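Local coordinates for probable glutathione reductase (Sinorhizobium meliloti, PDB 4DNA), which probably catalyses the NADPH-dependent reduction of glutathione disulfide to glutathione, as a homodimer that binds one FAD per subunit, at residues H190-E204 with M221-I234. Numbering follows the deposited sequence.
Sequences HGLGVKTTLIYRGKE and MEEKGIRILCEDII
One water is held by three groups across this contact: ND1 of H190 at 2.7 Å, in the plane of its ring, the backbone N of T196, and the carbonyl of G225, to which the water donates. It links the end of helix 180-191 to the start of strand 195-199 and to the turn leading into the parallel strand 227-229; helix 211-223 joins the strands in a beta-alpha-beta unit of the Rossmann-type domain predicted to bind the nicotinamide nucleotide. G225, with positive phi, closes helix 211-223 in a Schellman motif, a backbone shape in which a CB would strike the preceding carbonyl. Branched I226 lays CG1 over one face of the H190 imidazole, a CH-pi contact 3.8 Å from the ring centroid, while CG2 turns to T196. Between the strands, L198 N donates to R227 O (2.8 Å, 176°), and L198 O accepts from L229 N. Beyond them, Y200 O accepts from D232 N, and G202 O from E231 N (2.9 Å). L198 and I199 give the sheet's buried faces apolar bulk: on one, L198 CD2 meets the selenomethionine methyl CE of M221 at 4.0 Å; on the other, I199, extended at chi1 (-170°) and chi2 (-179°), sets CD1 beside CB of D232 and 3.8 Å from its OD2, which is hydrogen-bonded to ND1 of H252.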
# COMPACT_ATOMS: atom_id res chain seq x y z
N HIS A 190 -21.78 -8.96 -0.38
CA HIS A 190 -22.42 -7.71 0.04
C HIS A 190 -22.15 -6.61 -0.93
O HIS A 190 -23.08 -5.95 -1.38
CB HIS A 190 -22.01 -7.27 1.44
CG HIS A 190 -22.65 -5.97 1.86
ND1 HIS A 190 -23.87 -5.92 2.45
CD2 HIS A 190 -22.23 -4.65 1.72
CE1 HIS A 190 -24.20 -4.64 2.69
NE2 HIS A 190 -23.20 -3.86 2.25
N GLY A 191 -20.87 -6.42 -1.25
CA GLY A 191 -20.43 -5.44 -2.23
C GLY A 191 -21.21 -5.55 -3.53
O GLY A 191 -21.51 -4.54 -4.16
N LEU A 192 -21.56 -6.78 -3.89
CA LEU A 192 -22.31 -7.03 -5.12
C LEU A 192 -23.85 -6.92 -4.99
O LEU A 192 -24.57 -7.15 -5.96
CB LEU A 192 -21.86 -8.36 -5.73
CG LEU A 192 -20.37 -8.51 -6.06
CD1 LEU A 192 -20.05 -9.92 -6.52
CD2 LEU A 192 -19.89 -7.52 -7.10
N GLY A 193 -24.33 -6.55 -3.81
CA GLY A 193 -25.75 -6.27 -3.60
C GLY A 193 -26.57 -7.45 -3.09
O GLY A 193 -27.80 -7.37 -3.03
N VAL A 194 -25.90 -8.55 -2.77
CA VAL A 194 -26.55 -9.69 -2.14
C VAL A 194 -26.86 -9.29 -0.72
O VAL A 194 -25.99 -8.80 -0.02
CB VAL A 194 -25.63 -10.93 -2.11
CG1 VAL A 194 -26.33 -12.10 -1.44
CG2 VAL A 194 -25.20 -11.31 -3.52
N LYS A 195 -28.11 -9.49 -0.30
CA LYS A 195 -28.47 -9.36 1.11
C LYS A 195 -27.68 -10.41 1.89
O LYS A 195 -27.96 -11.60 1.78
CB LYS A 195 -29.98 -9.55 1.29
CG LYS A 195 -30.46 -9.74 2.72
CD LYS A 195 -30.76 -8.42 3.41
CE LYS A 195 -31.37 -8.63 4.80
NZ LYS A 195 -30.32 -8.90 5.83
N THR A 196 -26.68 -9.97 2.65
CA THR A 196 -25.70 -10.89 3.26
C THR A 196 -25.87 -11.08 4.77
O THR A 196 -25.97 -10.11 5.51
CB THR A 196 -24.25 -10.43 2.98
OG1 THR A 196 -23.98 -10.54 1.58
CG2 THR A 196 -23.23 -11.27 3.74
N THR A 197 -25.90 -12.33 5.23
CA THR A 197 -25.89 -12.63 6.67
C THR A 197 -24.77 -13.61 7.02
O THR A 197 -24.57 -14.61 6.33
CB THR A 197 -27.23 -13.22 7.15
OG1 THR A 197 -28.32 -12.52 6.54
CG2 THR A 197 -27.36 -13.14 8.65
N LEU A 198 -24.05 -13.31 8.10
CA LEU A 198 -22.94 -14.16 8.55
C LEU A 198 -23.21 -14.72 9.95
O LEU A 198 -23.60 -13.97 10.86
CB LEU A 198 -21.62 -13.37 8.53
CG LEU A 198 -20.32 -13.97 9.05
CD1 LEU A 198 -19.70 -14.97 8.08
CD2 LEU A 198 -19.35 -12.82 9.26
N ILE A 199 -23.03 -16.03 10.11
CA ILE A 199 -23.26 -16.67 11.41
C ILE A 199 -22.08 -17.54 11.85
O ILE A 199 -21.43 -18.22 11.05
CB ILE A 199 -24.60 -17.44 11.45
CG1 ILE A 199 -24.93 -17.89 12.88
CG2 ILE A 199 -24.59 -18.60 10.45
CD1 ILE A 199 -26.22 -18.69 13.01
N TYR A 200 -21.80 -17.50 13.15
CA TYR A 200 -20.59 -18.08 13.70
C TYR A 200 -20.83 -18.56 15.11
O TYR A 200 -21.48 -17.90 15.89
CB TYR A 200 -19.48 -17.03 13.72
CG TYR A 200 -18.11 -17.53 14.13
CD1 TYR A 200 -17.65 -18.83 13.76
CD2 TYR A 200 -17.24 -16.71 14.85
CE1 TYR A 200 -16.38 -19.28 14.12
CE2 TYR A 200 -15.97 -17.15 15.21
CZ TYR A 200 -15.54 -18.43 14.85
OH TYR A 200 -14.26 -18.81 15.22
N ARG A 201 -20.26 -19.71 15.43
CA ARG A 201 -20.49 -20.38 16.69
C ARG A 201 -19.66 -19.79 17.83
O ARG A 201 -19.99 -19.96 19.00
CB ARG A 201 -20.28 -21.90 16.56
CG ARG A 201 -19.09 -22.34 15.70
CD ARG A 201 -18.43 -23.61 16.24
NE ARG A 201 -19.32 -24.33 17.14
CZ ARG A 201 -19.37 -24.16 18.47
NH1 ARG A 201 -20.24 -24.86 19.20
NH2 ARG A 201 -18.57 -23.28 19.07
N GLY A 202 -18.59 -19.09 17.47
CA GLY A 202 -17.71 -18.50 18.46
C GLY A 202 -18.17 -17.13 18.91
O GLY A 202 -19.19 -16.64 18.43
N LYS A 203 -17.41 -16.52 19.81
CA LYS A 203 -17.79 -15.25 20.42
C LYS A 203 -17.47 -14.07 19.51
O LYS A 203 -18.24 -13.12 19.44
CB LYS A 203 -17.09 -15.07 21.77
CG LYS A 203 -17.74 -15.79 22.93
CD LYS A 203 -16.70 -16.09 24.01
CE LYS A 203 -17.24 -15.99 25.42
NZ LYS A 203 -18.62 -16.54 25.55
N GLU A 204 -16.35 -14.13 18.80
CA GLU A 204 -15.99 -13.05 17.88
C GLU A 204 -15.37 -13.60 16.61
O GLU A 204 -14.68 -14.61 16.66
CB GLU A 204 -15.03 -12.06 18.55
CG GLU A 204 -15.46 -11.68 19.96
CD GLU A 204 -14.62 -10.59 20.60
OE1 GLU A 204 -13.88 -9.88 19.89
OE2 GLU A 204 -14.72 -10.43 21.83
N MSE A 221 -18.50 -3.88 9.16
CA MSE A 221 -19.37 -4.81 8.45
C MSE A 221 -20.82 -4.57 8.77
O MSE A 221 -21.62 -4.39 7.85
CB MSE A 221 -18.97 -6.26 8.74
CG MSE A 221 -17.90 -6.67 7.74
SE MSE A 221 -17.17 -8.47 8.15
CE MSE A 221 -18.38 -9.62 7.11
N GLU A 222 -21.20 -4.55 10.05
CA GLU A 222 -22.61 -4.40 10.38
C GLU A 222 -23.11 -2.97 10.22
O GLU A 222 -24.28 -2.73 9.92
CB GLU A 222 -22.99 -5.05 11.72
CG GLU A 222 -22.52 -4.36 12.98
CD GLU A 222 -23.07 -5.05 14.23
OE1 GLU A 222 -23.58 -6.20 14.09
OE2 GLU A 222 -23.01 -4.47 15.34
N GLU A 223 -22.18 -2.02 10.36
CA GLU A 223 -22.42 -0.61 10.03
C GLU A 223 -22.87 -0.47 8.58
O GLU A 223 -23.69 0.38 8.27
CB GLU A 223 -21.14 0.20 10.26
CG GLU A 223 -21.34 1.61 10.80
CD GLU A 223 -21.74 2.63 9.74
OE1 GLU A 223 -21.35 2.46 8.55
OE2 GLU A 223 -22.45 3.60 10.09
N LYS A 224 -22.34 -1.31 7.68
CA LYS A 224 -22.66 -1.19 6.26
C LYS A 224 -23.79 -2.09 5.76
O LYS A 224 -24.06 -2.15 4.57
CB LYS A 224 -21.40 -1.28 5.37
CG LYS A 224 -20.83 -2.67 5.15
CD LYS A 224 -19.54 -2.58 4.34
CE LYS A 224 -18.69 -3.83 4.53
NZ LYS A 224 -17.62 -4.00 3.49
N GLY A 225 -24.46 -2.78 6.68
CA GLY A 225 -25.62 -3.58 6.32
C GLY A 225 -25.37 -5.07 6.26
O GLY A 225 -26.06 -5.79 5.54
N ILE A 226 -24.38 -5.56 6.99
CA ILE A 226 -24.20 -7.00 7.10
C ILE A 226 -24.67 -7.47 8.48
O ILE A 226 -24.24 -6.95 9.51
CB ILE A 226 -22.76 -7.45 6.76
CG1 ILE A 226 -22.37 -6.94 5.36
CG2 ILE A 226 -22.64 -8.97 6.85
CD1 ILE A 226 -20.97 -7.27 4.90
N ARG A 227 -25.60 -8.42 8.48
CA ARG A 227 -26.09 -8.96 9.72
C ARG A 227 -25.08 -9.99 10.19
O ARG A 227 -24.76 -10.94 9.46
CB ARG A 227 -27.46 -9.59 9.52
CG ARG A 227 -28.31 -9.62 10.78
CD ARG A 227 -29.36 -10.70 10.72
NE ARG A 227 -30.09 -10.82 11.98
CZ ARG A 227 -31.14 -11.62 12.18
NH1 ARG A 227 -31.62 -12.39 11.20
NH2 ARG A 227 -31.73 -11.65 13.38
N ILE A 228 -24.53 -9.79 11.39
CA ILE A 228 -23.65 -10.79 11.97
C ILE A 228 -24.32 -11.38 13.19
O ILE A 228 -24.89 -10.66 14.00
CB ILE A 228 -22.26 -10.23 12.35
CG1 ILE A 228 -21.67 -9.41 11.20
CG2 ILE A 228 -21.31 -11.36 12.76
CD1 ILE A 228 -20.39 -8.69 11.59
N LEU A 229 -24.26 -12.70 13.29
CA LEU A 229 -24.85 -13.44 14.37
C LEU A 229 -23.78 -14.29 15.05
O LEU A 229 -23.32 -15.30 14.51
CB LEU A 229 -26.01 -14.29 13.85
CG LEU A 229 -27.13 -13.46 13.21
CD1 LEU A 229 -28.22 -14.32 12.59
CD2 LEU A 229 -27.72 -12.47 14.21
N CYS A 230 -23.39 -13.86 16.24
CA CYS A 230 -22.37 -14.54 17.02
C CYS A 230 -22.96 -15.60 17.98
O CYS A 230 -24.16 -15.61 18.24
CB CYS A 230 -21.51 -13.51 17.76
SG CYS A 230 -20.11 -12.93 16.77
N GLU A 231 -22.09 -16.48 18.46
CA GLU A 231 -22.42 -17.48 19.48
C GLU A 231 -23.62 -18.31 19.08
O GLU A 231 -24.54 -18.51 19.88
CB GLU A 231 -22.70 -16.82 20.84
CG GLU A 231 -21.69 -15.78 21.31
CD GLU A 231 -21.72 -15.59 22.81
OE1 GLU A 231 -22.45 -16.33 23.50
OE2 GLU A 231 -20.99 -14.71 23.32
N ASP A 232 -23.63 -18.78 17.84
CA ASP A 232 -24.79 -19.48 17.30
C ASP A 232 -24.40 -20.43 16.18
O ASP A 232 -23.34 -20.29 15.58
CB ASP A 232 -25.82 -18.47 16.80
CG ASP A 232 -27.22 -19.04 16.73
OD1 ASP A 232 -27.45 -20.20 17.16
OD2 ASP A 232 -28.10 -18.31 16.24
N ILE A 233 -25.30 -21.37 15.89
CA ILE A 233 -25.03 -22.52 15.05
C ILE A 233 -26.26 -22.79 14.18
O ILE A 233 -27.38 -22.43 14.57
CB ILE A 233 -24.69 -23.74 15.96
CG1 ILE A 233 -23.67 -24.67 15.29
CG2 ILE A 233 -25.93 -24.48 16.45
CD1 ILE A 233 -22.87 -25.50 16.28
N ILE A 234 -26.07 -23.42 13.02
CA ILE A 234 -27.22 -23.90 12.23
C ILE A 234 -27.66 -25.31 12.68
O ILE A 234 -26.86 -26.25 12.59
CB ILE A 234 -26.94 -23.86 10.71
CG1 ILE A 234 -26.85 -22.41 10.23
CG2 ILE A 234 -28.04 -24.57 9.93
CD1 ILE A 234 -26.33 -22.26 8.83
O HOH W 1 -26.28 -7.14 2.85